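Local coordinates for mandelate racemase/muconate lactonizing protein (Paenibacillus sp., PDB 3V5C), which probably dehydrates galacturonate, as a magnesium-binding member of the enolase superfamily, at residues A[11-16]-A[74-79]; A[15-20]-A[48-53]; A[228-233]-A[331-336]; A[256-261]-A[278-283]. The protein carries 1 engineered substitution. All blocks are in the same frame, centred on the assembly; numbering follows the deposited sequence. Where two conformers were deposited one is given.

Contact 1: residues A[11-16]-A[74-79]; sequences DWKVEK and GRRLLD
W12 and V14, where the chain enters strand 14-30, are laced by backbone hydrogen bonds to G74, R75 and L77 in the loop after helix 66-70. L77 N donates to W12 O at 2.9 Å. V14 N donates to R75 O at 2.9 Å. G74 N returns a bond of 2.8 Å to V14 O. K13 and R76 form a single beta bridge between them, their CA atoms 4.2 Å apart. The two segments run 105° apart, consistent with a single bridge and not a longer ladder. G74 has a phi of 94°, where a CB would press against the carbonyl oxygen before it, which favours glycine. The contact belongs to the N-terminal capping domain that enolase superfamily members place beside the barrel. The side chain of L77 turns to helix 92-107 and packs on V99, W102 and L103. Outward, in the conformer given, one of two for R76, K13 and R76 lie side by side and point the same way. There K13 CE sits 3.8 Å above the guanidinium plane of R76, over its centre. K13 NZ comes within 4.0 Å of R76 NH2, a like-charged pair. R76 NH1 of this conformer bonds to S10 O. One water donates to W12 O and accepts from L78 N. Another donates to G74 O at 2.8 Å and accepts a weak bond from K13 NZ.

Contact 2: residues A[15-20]-A[48-53]; sequences EKIEFA and ARITID
An antiparallel beta hairpin of strands 14-30 and 42-52 brings E15-F19 alongside A48-T51. A classic bulge marks one end. E15 N donates to T51 O at 2.8 Å, while K16 N makes a weak bond to the same oxygen. Further on, K16-T51 and E18-R49 are hydrogen-bonded pairs, and I17-I50 and F19-A48 are non-hydrogen-bonded ones. I17 and I50 lie side by side on one face, CG1 to CG1 at 4.1 Å, with I50 resting on helix 92-107. On the other face R49 grips E18 side-on. R49 NE donates to E18 OE1 at 2.9 Å, and R49 NH1 to E18 OE2 at 2.9 Å. Both bonds lie near the guanidinium plane but meet the carboxylate from above its plane. The bend of R49 at chi3 (74°) turns its nitrogens to E18. T375 and Y58 hold the guanidinium as well. A leucine in place of R49 would probably leave the buried E18 carboxylate without its main countercharge. One water donates to E18 OE1 and R49 O and accepts from T51 OG1. K16 NZ adds a long ion pair to E18 OE2. The buried E18 charge is therefore probably well compensated, which should favour its ionised form.

Contact 3: residues A[228-233]-A[331-336]; sequences NLYWLE and NFEFVE
The backbones of Y230 and E333 stay well apart, with their CA atoms 10.9 Å from each other, and their side chains alone span the distance. Y230 OH donates a very short hydrogen bond, 2.5 Å, to E333 OE1. The carboxylate meets the edge of the phenol ring, its plane turned 22° from the ring. E333 folds back at chi2 (-75°) to reach it, and its OE2 is paired with R307. F334 turns its edge toward the face of Y230 in an offset edge-to-face pair. The centroids are 5.8 Å apart and the planes 88° apart. F334 CE2 comes to 3.7 Å from Y230 CE2. W231 joins the cluster obliquely, with CZ3 at 3.9 Å from F334 CD2 and 4.1 Å from E333 CB. A phenylalanine replacing Y230 would keep the ring but would probably leave E333 OE1 without its short hydrogen bond. On W231, NE1 donates to E233 OE1. A water bridges E233 OE2 and E336 OE1, and both of these glutamates also pair with K168. Strands 231-233 and 335-337 are not neighbours in the sheet. Side chains at and just before their starts meet across the interior of the TIM-type barrel of the enolase fold, toward its N-terminal end.

Contact 4: residues A[256-261]-A[278-283]; sequences NVLIAD and RVDVLQ. With MG (magnesium ion), chain E.
D261, whose backbone is bonded to V281 and Q283, gives OD1 to a magnesium ion at 2.0 Å. Four waters and E238 complete the metal's shell of six. D261 OD2 does not coordinate the metal. It accepts from Y243 OH and faces a water bound to the metal. A chi1 of -147°, off the staggered positions, swings the carboxylate to the metal. The backbone next fixes this residue. D261 N donates to V281 O at 3.0 Å, and Q283 N makes a weak bond to D261 O. A260-V281 and D261-L282 are parallel bridges of neighbouring barrel strands, within the beta-alpha-beta unit 258-261, 270-275, 281-282. On the inner face, A260 CB packs on V281 CB at 3.7 Å and lies beside the Q283 amide. Q283 NE2 bonds to E233. One residue before A260, I259 O takes two donors, D280 N at 2.8 Å and V281 N at 3.0 Å. D280 answers with its side chain. I259 N donates to D280 OD2 at 2.9 Å, almost straight (174°), on the anti lone pair. D280 OD1 is paired with K247 of helix 240-253. The L258 and D280 side chains cross at about a right angle, CD2 against CB. Toward the covering helices, I259 CG2 meets V279 CG2 at 4.2 Å, and both residues touch Y243. The ligand carboxylate is thus held through both oxygens, by the metal on one and by Y243 on the other, so it has little freedom to turn.

Overall arrangement
The four contacts fall into two pairs on opposite sides of the chain's centre. Contacts 1 and 2 come first along the chain. Their centres lie 11 Å apart, they share E15 and K16, and both use strand 14-30 of the antiparallel sheet, which strands 340-342 and 383-386 also join. Contacts 3 and 4 follow in the barrel, with centres 8 Å apart. Strand 231-233 neighbours strand 258-261, and L232 N bonds to L258 O. Both segments of contact 4 fall between those of contact 3 in sequence. The pairs are about 36 to 41 Å apart, centre to centre. The first pair lies in the capping domain, the second in the barrel that carries the magnesium site.

Contact 1: residues A[11-16]-A[74-79]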
# COMPACT_ATOMS: atom_id res chain seq x y z
N ASP A 11 -18.37 -0.88 -29.22
CA ASP A 11 -17.39 -1.02 -30.30
C ASP A 11 -15.95 -0.82 -29.82
O ASP A 11 -15.01 -1.07 -30.56
CB ASP A 11 -17.70 -0.05 -31.46
CG ASP A 11 -17.58 1.41 -31.05
OD1 ASP A 11 -18.23 1.80 -30.06
OD2 ASP A 11 -16.83 2.16 -31.71
N TRP A 12 -15.79 -0.36 -28.58
CA TRP A 12 -14.45 -0.08 -28.05
C TRP A 12 -13.75 -1.39 -27.69
O TRP A 12 -14.18 -2.10 -26.78
CB TRP A 12 -14.52 0.81 -26.81
CG TRP A 12 -15.04 2.21 -27.07
CD1 TRP A 12 -15.30 2.78 -28.29
CD2 TRP A 12 -15.36 3.20 -26.09
NE1 TRP A 12 -15.76 4.06 -28.12
CE2 TRP A 12 -15.81 4.34 -26.78
CE3 TRP A 12 -15.31 3.23 -24.69
CZ2 TRP A 12 -16.21 5.51 -26.11
CZ3 TRP A 12 -15.71 4.38 -24.03
CH2 TRP A 12 -16.16 5.51 -24.75
N LYS A 13 -12.67 -1.70 -28.40
CA LYS A 13 -11.99 -2.96 -28.24
C LYS A 13 -10.54 -2.76 -27.79
O LYS A 13 -9.93 -1.71 -28.05
CB LYS A 13 -12.01 -3.75 -29.55
CG LYS A 13 -13.41 -4.19 -29.99
CD LYS A 13 -13.36 -4.89 -31.34
CE LYS A 13 -14.67 -5.60 -31.61
NZ LYS A 13 -14.87 -5.91 -33.06
N VAL A 14 -10.01 -3.79 -27.14
CA VAL A 14 -8.60 -3.83 -26.82
C VAL A 14 -7.82 -4.00 -28.12
O VAL A 14 -7.99 -4.99 -28.82
CB VAL A 14 -8.28 -4.98 -25.86
CG1 VAL A 14 -6.79 -5.02 -25.56
CG2 VAL A 14 -9.11 -4.84 -24.57
N GLU A 15 -6.98 -3.02 -28.46
CA GLU A 15 -6.23 -3.06 -29.71
C GLU A 15 -4.77 -3.48 -29.50
O GLU A 15 -4.18 -4.14 -30.35
CB GLU A 15 -6.29 -1.70 -30.39
CG GLU A 15 -7.72 -1.26 -30.69
CD GLU A 15 -7.83 0.21 -31.05
OE1 GLU A 15 -6.87 0.99 -30.81
OE2 GLU A 15 -8.89 0.58 -31.57
N LYS A 16 -4.21 -3.13 -28.35
CA LYS A 16 -2.81 -3.43 -28.11
C LYS A 16 -2.56 -3.49 -26.61
O LYS A 16 -3.21 -2.79 -25.83
CB LYS A 16 -1.93 -2.34 -28.73
CG LYS A 16 -0.47 -2.70 -28.91
CD LYS A 16 0.26 -1.55 -29.63
CE LYS A 16 1.63 -1.97 -30.12
NZ LYS A 16 2.28 -0.90 -30.93
N GLY A 74 -8.59 -7.67 -29.24
CA GLY A 74 -9.82 -7.83 -30.00
C GLY A 74 -11.08 -7.93 -29.15
O GLY A 74 -12.19 -7.76 -29.66
N ARG A 75 -10.92 -8.22 -27.86
CA ARG A 75 -12.07 -8.25 -26.97
C ARG A 75 -12.66 -6.86 -26.73
O ARG A 75 -11.95 -5.86 -26.69
CB ARG A 75 -11.72 -8.95 -25.65
CG ARG A 75 -11.37 -10.44 -25.80
CD ARG A 75 -11.24 -11.11 -24.44
NE ARG A 75 -10.62 -12.44 -24.50
CZ ARG A 75 -11.26 -13.57 -24.24
NH1 ARG A 75 -12.55 -13.56 -23.92
NH2 ARG A 75 -10.61 -14.73 -24.31
N ARG A 76 -13.98 -6.80 -26.58
CA ARG A 76 -14.67 -5.56 -26.25
C ARG A 76 -14.43 -5.20 -24.78
O ARG A 76 -14.55 -6.07 -23.91
CB ARG A 76 -16.16 -5.68 -26.54
CG ARG A 76 -16.45 -6.16 -27.96
CD ARG A 76 -17.95 -6.26 -28.25
NE ARG A 76 -18.18 -6.81 -29.59
CZ ARG A 76 -18.38 -6.09 -30.69
NH1 ARG A 76 -18.39 -4.77 -30.64
NH2 ARG A 76 -18.58 -6.70 -31.85
N LEU A 77 -14.08 -3.95 -24.52
CA LEU A 77 -13.86 -3.48 -23.14
C LEU A 77 -15.05 -3.81 -22.24
O LEU A 77 -14.86 -4.23 -21.10
CB LEU A 77 -13.57 -1.97 -23.11
CG LEU A 77 -13.50 -1.32 -21.71
CD1 LEU A 77 -12.40 -1.96 -20.86
CD2 LEU A 77 -13.25 0.16 -21.86
N LEU A 78 -16.27 -3.64 -22.74
CA LEU A 78 -17.45 -3.97 -21.93
C LEU A 78 -17.43 -5.41 -21.44
O LEU A 78 -17.93 -5.71 -20.35
CB LEU A 78 -18.74 -3.75 -22.72
CG LEU A 78 -19.23 -2.31 -22.86
CD1 LEU A 78 -20.44 -2.29 -23.77
CD2 LEU A 78 -19.56 -1.69 -21.50
N ASP A 79 -16.87 -6.31 -22.24
CA ASP A 79 -16.89 -7.73 -21.90
C ASP A 79 -15.91 -8.08 -20.79
O ASP A 79 -15.94 -9.19 -20.25
CB ASP A 79 -16.64 -8.59 -23.14
CG ASP A 79 -17.79 -8.52 -24.14
OD1 ASP A 79 -18.94 -8.25 -23.73
OD2 ASP A 79 -17.52 -8.73 -25.34
O HOH W 1 -16.59 -2.16 -25.25
O HOH W 2 -12.33 -7.81 -32.49

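Contact 2: residues A[15-20]-A[48-53]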
# COMPACT_ATOMS: atom_id res chain seq x y z
N GLU A 15 -6.98 -3.02 -28.46
CA GLU A 15 -6.23 -3.06 -29.71
C GLU A 15 -4.77 -3.48 -29.50
O GLU A 15 -4.18 -4.14 -30.35
CB GLU A 15 -6.29 -1.70 -30.39
CG GLU A 15 -7.72 -1.26 -30.69
CD GLU A 15 -7.83 0.21 -31.05
OE1 GLU A 15 -6.87 0.99 -30.81
OE2 GLU A 15 -8.89 0.58 -31.57
N LYS A 16 -4.21 -3.13 -28.35
CA LYS A 16 -2.81 -3.43 -28.11
C LYS A 16 -2.56 -3.49 -26.61
O LYS A 16 -3.21 -2.79 -25.83
CB LYS A 16 -1.93 -2.34 -28.73
CG LYS A 16 -0.47 -2.70 -28.91
CD LYS A 16 0.26 -1.55 -29.63
CE LYS A 16 1.63 -1.97 -30.12
NZ LYS A 16 2.28 -0.90 -30.93
N ILE A 17 -1.65 -4.39 -26.22
CA ILE A 17 -1.18 -4.49 -24.84
C ILE A 17 0.34 -4.57 -24.90
O ILE A 17 0.89 -5.40 -25.62
CB ILE A 17 -1.74 -5.74 -24.13
CG1 ILE A 17 -3.27 -5.63 -23.99
CG2 ILE A 17 -1.09 -5.89 -22.73
CD1 ILE A 17 -3.93 -6.96 -23.57
N GLU A 18 1.01 -3.69 -24.16
CA GLU A 18 2.47 -3.65 -24.12
C GLU A 18 2.91 -3.70 -22.68
O GLU A 18 2.20 -3.23 -21.79
CB GLU A 18 2.98 -2.38 -24.78
CG GLU A 18 2.53 -2.24 -26.22
CD GLU A 18 2.74 -0.83 -26.74
OE1 GLU A 18 1.84 0.01 -26.55
OE2 GLU A 18 3.81 -0.58 -27.33
N PHE A 19 4.09 -4.26 -22.45
CA PHE A 19 4.59 -4.51 -21.10
C PHE A 19 6.04 -4.11 -20.99
O PHE A 19 6.85 -4.39 -21.87
CB PHE A 19 4.45 -5.99 -20.77
CG PHE A 19 4.96 -6.36 -19.41
CD1 PHE A 19 6.28 -6.76 -19.23
CD2 PHE A 19 4.13 -6.28 -18.30
CE1 PHE A 19 6.75 -7.09 -17.96
CE2 PHE A 19 4.60 -6.61 -17.04
CZ PHE A 19 5.90 -7.01 -16.87
N ALA A 20 6.39 -3.50 -19.86
CA ALA A 20 7.77 -3.14 -19.59
C ALA A 20 8.02 -3.03 -18.10
O ALA A 20 7.09 -2.79 -17.33
CB ALA A 20 8.11 -1.82 -20.26
N ALA A 48 2.01 -2.08 -17.64
CA ALA A 48 1.46 -2.33 -18.95
C ALA A 48 0.84 -1.05 -19.50
O ALA A 48 0.31 -0.22 -18.76
CB ALA A 48 0.41 -3.44 -18.91
N ARG A 49 0.89 -0.92 -20.82
CA ARG A 49 0.23 0.15 -21.54
C ARG A 49 -0.83 -0.53 -22.41
O ARG A 49 -0.51 -1.39 -23.23
CB ARG A 49 1.27 0.87 -22.41
CG ARG A 49 0.71 1.97 -23.31
CD ARG A 49 1.86 2.85 -23.83
NE ARG A 49 2.69 2.21 -24.86
CZ ARG A 49 3.89 2.64 -25.23
NH1 ARG A 49 4.55 2.02 -26.20
NH2 ARG A 49 4.45 3.69 -24.64
N ILE A 50 -2.09 -0.17 -22.21
CA ILE A 50 -3.17 -0.76 -23.03
C ILE A 50 -3.70 0.30 -23.99
O ILE A 50 -3.79 1.47 -23.65
CB ILE A 50 -4.31 -1.33 -22.14
CG1 ILE A 50 -5.27 -2.22 -22.94
CG2 ILE A 50 -5.06 -0.21 -21.39
CD1 ILE A 50 -6.23 -3.03 -22.05
N THR A 51 -4.05 -0.12 -25.20
CA THR A 51 -4.65 0.82 -26.15
C THR A 51 -6.04 0.30 -26.49
O THR A 51 -6.18 -0.84 -26.92
CB THR A 51 -3.83 0.90 -27.45
OG1 THR A 51 -2.48 1.28 -27.16
CG2 THR A 51 -4.46 1.92 -28.40
N ILE A 52 -7.04 1.14 -26.27
CA ILE A 52 -8.43 0.82 -26.56
C ILE A 52 -8.99 2.00 -27.34
O ILE A 52 -8.83 3.15 -26.94
CB ILE A 52 -9.25 0.64 -25.26
CG1 ILE A 52 -8.75 -0.57 -24.46
CG2 ILE A 52 -10.76 0.50 -25.59
CD1 ILE A 52 -9.21 -0.55 -23.00
N ASP A 53 -9.62 1.70 -28.48
CA ASP A 53 -10.20 2.75 -29.31
C ASP A 53 -9.24 3.92 -29.50
O ASP A 53 -9.61 5.08 -29.32
CB ASP A 53 -11.51 3.25 -28.69
CG ASP A 53 -12.30 4.15 -29.62
OD1 ASP A 53 -12.32 3.84 -30.83
OD2 ASP A 53 -12.88 5.15 -29.16
O HOH W 3 -0.75 -0.44 -25.89

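Contact 3: residues A[228-233]-A[331-336]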
# COMPACT_ATOMS: atom_id res chain seq x y z
N ASN A 228 1.88 6.59 23.04
CA ASN A 228 0.64 6.34 22.33
C ASN A 228 0.96 5.65 21.02
O ASN A 228 1.63 6.21 20.16
CB ASN A 228 -0.15 7.64 22.12
CG ASN A 228 -0.56 8.29 23.43
OD1 ASN A 228 -0.29 9.47 23.66
ND2 ASN A 228 -1.22 7.52 24.29
N LEU A 229 0.52 4.40 20.91
CA LEU A 229 0.74 3.58 19.73
C LEU A 229 -0.59 3.44 19.03
O LEU A 229 -1.59 3.05 19.65
CB LEU A 229 1.23 2.18 20.13
CG LEU A 229 2.62 2.07 20.75
CD1 LEU A 229 2.84 0.63 21.16
CD2 LEU A 229 3.67 2.51 19.74
N TYR A 230 -0.61 3.73 17.74
CA TYR A 230 -1.85 3.68 16.97
C TYR A 230 -2.23 2.25 16.60
O TYR A 230 -3.36 1.84 16.81
CB TYR A 230 -1.75 4.57 15.73
CG TYR A 230 -3.06 4.71 15.00
CD1 TYR A 230 -4.10 5.44 15.56
CD2 TYR A 230 -3.26 4.12 13.78
CE1 TYR A 230 -5.30 5.57 14.91
CE2 TYR A 230 -4.46 4.24 13.11
CZ TYR A 230 -5.48 4.96 13.69
OH TYR A 230 -6.68 5.11 13.03
N TRP A 231 -1.29 1.52 15.99
CA TRP A 231 -1.53 0.09 15.78
C TRP A 231 -0.28 -0.77 15.85
O TRP A 231 0.86 -0.27 15.74
CB TRP A 231 -2.30 -0.17 14.49
CG TRP A 231 -1.57 -0.16 13.16
CD1 TRP A 231 -0.39 -0.80 12.83
CD2 TRP A 231 -2.06 0.42 11.94
NE1 TRP A 231 -0.11 -0.61 11.49
CE2 TRP A 231 -1.12 0.13 10.93
CE3 TRP A 231 -3.19 1.18 11.62
CZ2 TRP A 231 -1.27 0.60 9.60
CZ3 TRP A 231 -3.34 1.63 10.30
CH2 TRP A 231 -2.39 1.33 9.32
N LEU A 232 -0.54 -2.05 16.09
CA LEU A 232 0.45 -3.11 16.09
C LEU A 232 0.18 -4.03 14.92
O LEU A 232 -0.87 -4.68 14.86
CB LEU A 232 0.32 -3.91 17.39
CG LEU A 232 1.04 -5.26 17.45
CD1 LEU A 232 2.53 -5.05 17.49
CD2 LEU A 232 0.59 -6.05 18.67
N GLU A 233 1.14 -4.10 14.01
CA GLU A 233 1.01 -4.86 12.77
C GLU A 233 1.90 -6.09 12.78
O GLU A 233 3.09 -6.03 13.16
CB GLU A 233 1.36 -3.92 11.60
CG GLU A 233 1.75 -4.54 10.29
CD GLU A 233 1.79 -3.49 9.18
OE1 GLU A 233 1.42 -2.34 9.46
OE2 GLU A 233 2.16 -3.83 8.05
N ASN A 331 -13.92 3.45 5.82
CA ASN A 331 -12.96 3.34 6.91
C ASN A 331 -11.52 3.17 6.40
O ASN A 331 -10.79 2.32 6.86
CB ASN A 331 -13.35 2.19 7.84
CG ASN A 331 -14.66 2.43 8.58
OD1 ASN A 331 -15.09 3.56 8.77
ND2 ASN A 331 -15.29 1.35 9.03
N PHE A 332 -11.12 4.00 5.45
CA PHE A 332 -9.78 3.94 4.89
C PHE A 332 -8.85 4.65 5.86
O PHE A 332 -9.09 5.81 6.22
CB PHE A 332 -9.74 4.65 3.52
CG PHE A 332 -8.42 4.51 2.83
CD1 PHE A 332 -7.40 5.42 3.07
CD2 PHE A 332 -8.19 3.47 1.95
CE1 PHE A 332 -6.18 5.28 2.45
CE2 PHE A 332 -6.97 3.33 1.32
CZ PHE A 332 -5.97 4.26 1.57
N GLU A 333 -7.78 3.97 6.27
CA GLU A 333 -6.88 4.49 7.28
C GLU A 333 -5.77 5.40 6.72
O GLU A 333 -5.71 6.58 7.04
CB GLU A 333 -6.27 3.32 8.07
CG GLU A 333 -7.27 2.62 8.96
CD GLU A 333 -7.59 3.41 10.19
OE1 GLU A 333 -6.66 3.90 10.87
OE2 GLU A 333 -8.79 3.56 10.49
N PHE A 334 -4.88 4.82 5.92
CA PHE A 334 -3.68 5.53 5.46
C PHE A 334 -3.19 4.98 4.14
O PHE A 334 -3.32 3.78 3.88
CB PHE A 334 -2.50 5.30 6.41
CG PHE A 334 -2.61 5.95 7.75
CD1 PHE A 334 -2.26 7.28 7.91
CD2 PHE A 334 -2.96 5.21 8.86
CE1 PHE A 334 -2.32 7.88 9.14
CE2 PHE A 334 -3.02 5.81 10.11
CZ PHE A 334 -2.70 7.15 10.24
N VAL A 335 -2.56 5.84 3.35
CA VAL A 335 -1.68 5.41 2.27
C VAL A 335 -0.30 5.07 2.88
O VAL A 335 0.29 5.88 3.59
CB VAL A 335 -1.55 6.53 1.23
CG1 VAL A 335 -0.47 6.20 0.20
CG2 VAL A 335 -2.89 6.75 0.53
N GLU A 336 0.20 3.86 2.61
CA GLU A 336 1.54 3.47 3.06
C GLU A 336 2.58 4.06 2.11
O GLU A 336 2.68 3.63 0.95
CB GLU A 336 1.64 1.93 3.12
CG GLU A 336 2.99 1.44 3.58
CD GLU A 336 3.03 -0.02 3.98
OE1 GLU A 336 2.07 -0.77 3.67
OE2 GLU A 336 4.05 -0.43 4.59
O HOH W 4 0.85 -2.43 5.53

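Contact 4: residues A[256-261]-A[278-283]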
# COMPACT_ATOMS: atom_id res chain seq x y z
N ASN A 256 -5.16 1.41 24.40
CA ASN A 256 -5.81 1.51 23.10
C ASN A 256 -4.82 1.39 21.96
O ASN A 256 -4.22 2.39 21.54
CB ASN A 256 -6.55 2.84 22.99
CG ASN A 256 -7.52 3.05 24.13
OD1 ASN A 256 -8.22 2.12 24.53
ND2 ASN A 256 -7.55 4.26 24.67
N VAL A 257 -4.63 0.18 21.47
CA VAL A 257 -3.78 -0.09 20.32
C VAL A 257 -4.57 -0.98 19.35
O VAL A 257 -5.07 -2.03 19.75
CB VAL A 257 -2.51 -0.81 20.77
CG1 VAL A 257 -1.62 -1.16 19.57
CG2 VAL A 257 -1.74 0.05 21.78
N LEU A 258 -4.72 -0.55 18.11
CA LEU A 258 -5.42 -1.39 17.14
C LEU A 258 -4.53 -2.54 16.69
O LEU A 258 -3.30 -2.40 16.69
CB LEU A 258 -5.82 -0.57 15.90
CG LEU A 258 -6.75 0.60 16.20
CD1 LEU A 258 -6.71 1.60 15.05
CD2 LEU A 258 -8.17 0.12 16.46
N ILE A 259 -5.15 -3.66 16.34
CA ILE A 259 -4.42 -4.80 15.77
C ILE A 259 -4.59 -4.80 14.24
O ILE A 259 -5.72 -4.79 13.73
CB ILE A 259 -4.95 -6.13 16.36
CG1 ILE A 259 -4.70 -6.17 17.89
CG2 ILE A 259 -4.30 -7.33 15.65
CD1 ILE A 259 -3.26 -6.10 18.30
N ALA A 260 -3.47 -4.84 13.52
CA ALA A 260 -3.47 -4.77 12.06
C ALA A 260 -2.80 -6.01 11.48
O ALA A 260 -1.76 -6.46 11.98
CB ALA A 260 -2.76 -3.49 11.59
N ASP A 261 -3.40 -6.60 10.44
CA ASP A 261 -2.80 -7.78 9.85
C ASP A 261 -3.40 -7.99 8.46
O ASP A 261 -4.32 -7.28 8.09
CB ASP A 261 -3.05 -8.99 10.77
CG ASP A 261 -1.93 -10.01 10.75
OD1 ASP A 261 -1.35 -10.21 9.67
OD2 ASP A 261 -1.65 -10.63 11.80
N ARG A 278 -11.13 -9.72 16.79
CA ARG A 278 -9.75 -10.05 17.14
C ARG A 278 -8.72 -9.21 16.36
O ARG A 278 -7.56 -9.12 16.79
CB ARG A 278 -9.47 -11.54 16.91
CG ARG A 278 -10.13 -12.50 17.93
CD ARG A 278 -11.62 -12.60 17.69
NE ARG A 278 -12.23 -13.78 18.31
CZ ARG A 278 -12.84 -13.78 19.49
NH1 ARG A 278 -12.91 -12.68 20.23
NH2 ARG A 278 -13.39 -14.91 19.95
N VAL A 279 -9.15 -8.61 15.25
CA VAL A 279 -8.27 -7.84 14.38
C VAL A 279 -9.06 -6.62 13.89
O VAL A 279 -10.25 -6.75 13.59
CB VAL A 279 -7.79 -8.69 13.16
CG1 VAL A 279 -7.04 -7.82 12.15
CG2 VAL A 279 -6.92 -9.88 13.62
N ASP A 280 -8.43 -5.44 13.88
CA ASP A 280 -9.15 -4.20 13.61
C ASP A 280 -8.91 -3.62 12.22
O ASP A 280 -9.79 -2.97 11.66
CB ASP A 280 -8.73 -3.14 14.63
CG ASP A 280 -8.95 -3.63 16.04
OD1 ASP A 280 -10.11 -3.97 16.38
OD2 ASP A 280 -7.97 -3.69 16.80
N VAL A 281 -7.71 -3.84 11.68
CA VAL A 281 -7.27 -3.19 10.46
C VAL A 281 -6.76 -4.27 9.52
O VAL A 281 -5.92 -5.08 9.91
CB VAL A 281 -6.10 -2.23 10.75
CG1 VAL A 281 -5.59 -1.61 9.46
CG2 VAL A 281 -6.51 -1.15 11.74
N LEU A 282 -7.29 -4.30 8.31
CA LEU A 282 -6.92 -5.33 7.33
C LEU A 282 -5.99 -4.76 6.28
O LEU A 282 -6.21 -3.66 5.76
CB LEU A 282 -8.16 -5.91 6.66
CG LEU A 282 -9.01 -6.89 7.48
CD1 LEU A 282 -8.16 -8.07 7.97
CD2 LEU A 282 -9.70 -6.19 8.64
N GLN A 283 -4.96 -5.53 5.92
CA GLN A 283 -3.86 -4.96 5.16
C GLN A 283 -3.48 -5.75 3.92
O GLN A 283 -2.31 -5.78 3.55
CB GLN A 283 -2.63 -4.80 6.07
CG GLN A 283 -2.92 -3.96 7.32
CD GLN A 283 -1.70 -3.82 8.20
OE1 GLN A 283 -1.17 -4.81 8.71
NE2 GLN A 283 -1.23 -2.59 8.37
MG MG E . -0.09 -11.65 9.01
O HOH W 5 0.86 -11.66 10.90
O HOH W 6 1.34 -13.10 8.29
O HOH W 7 1.03 -10.05 8.19
O HOH W 8 -1.23 -11.74 7.16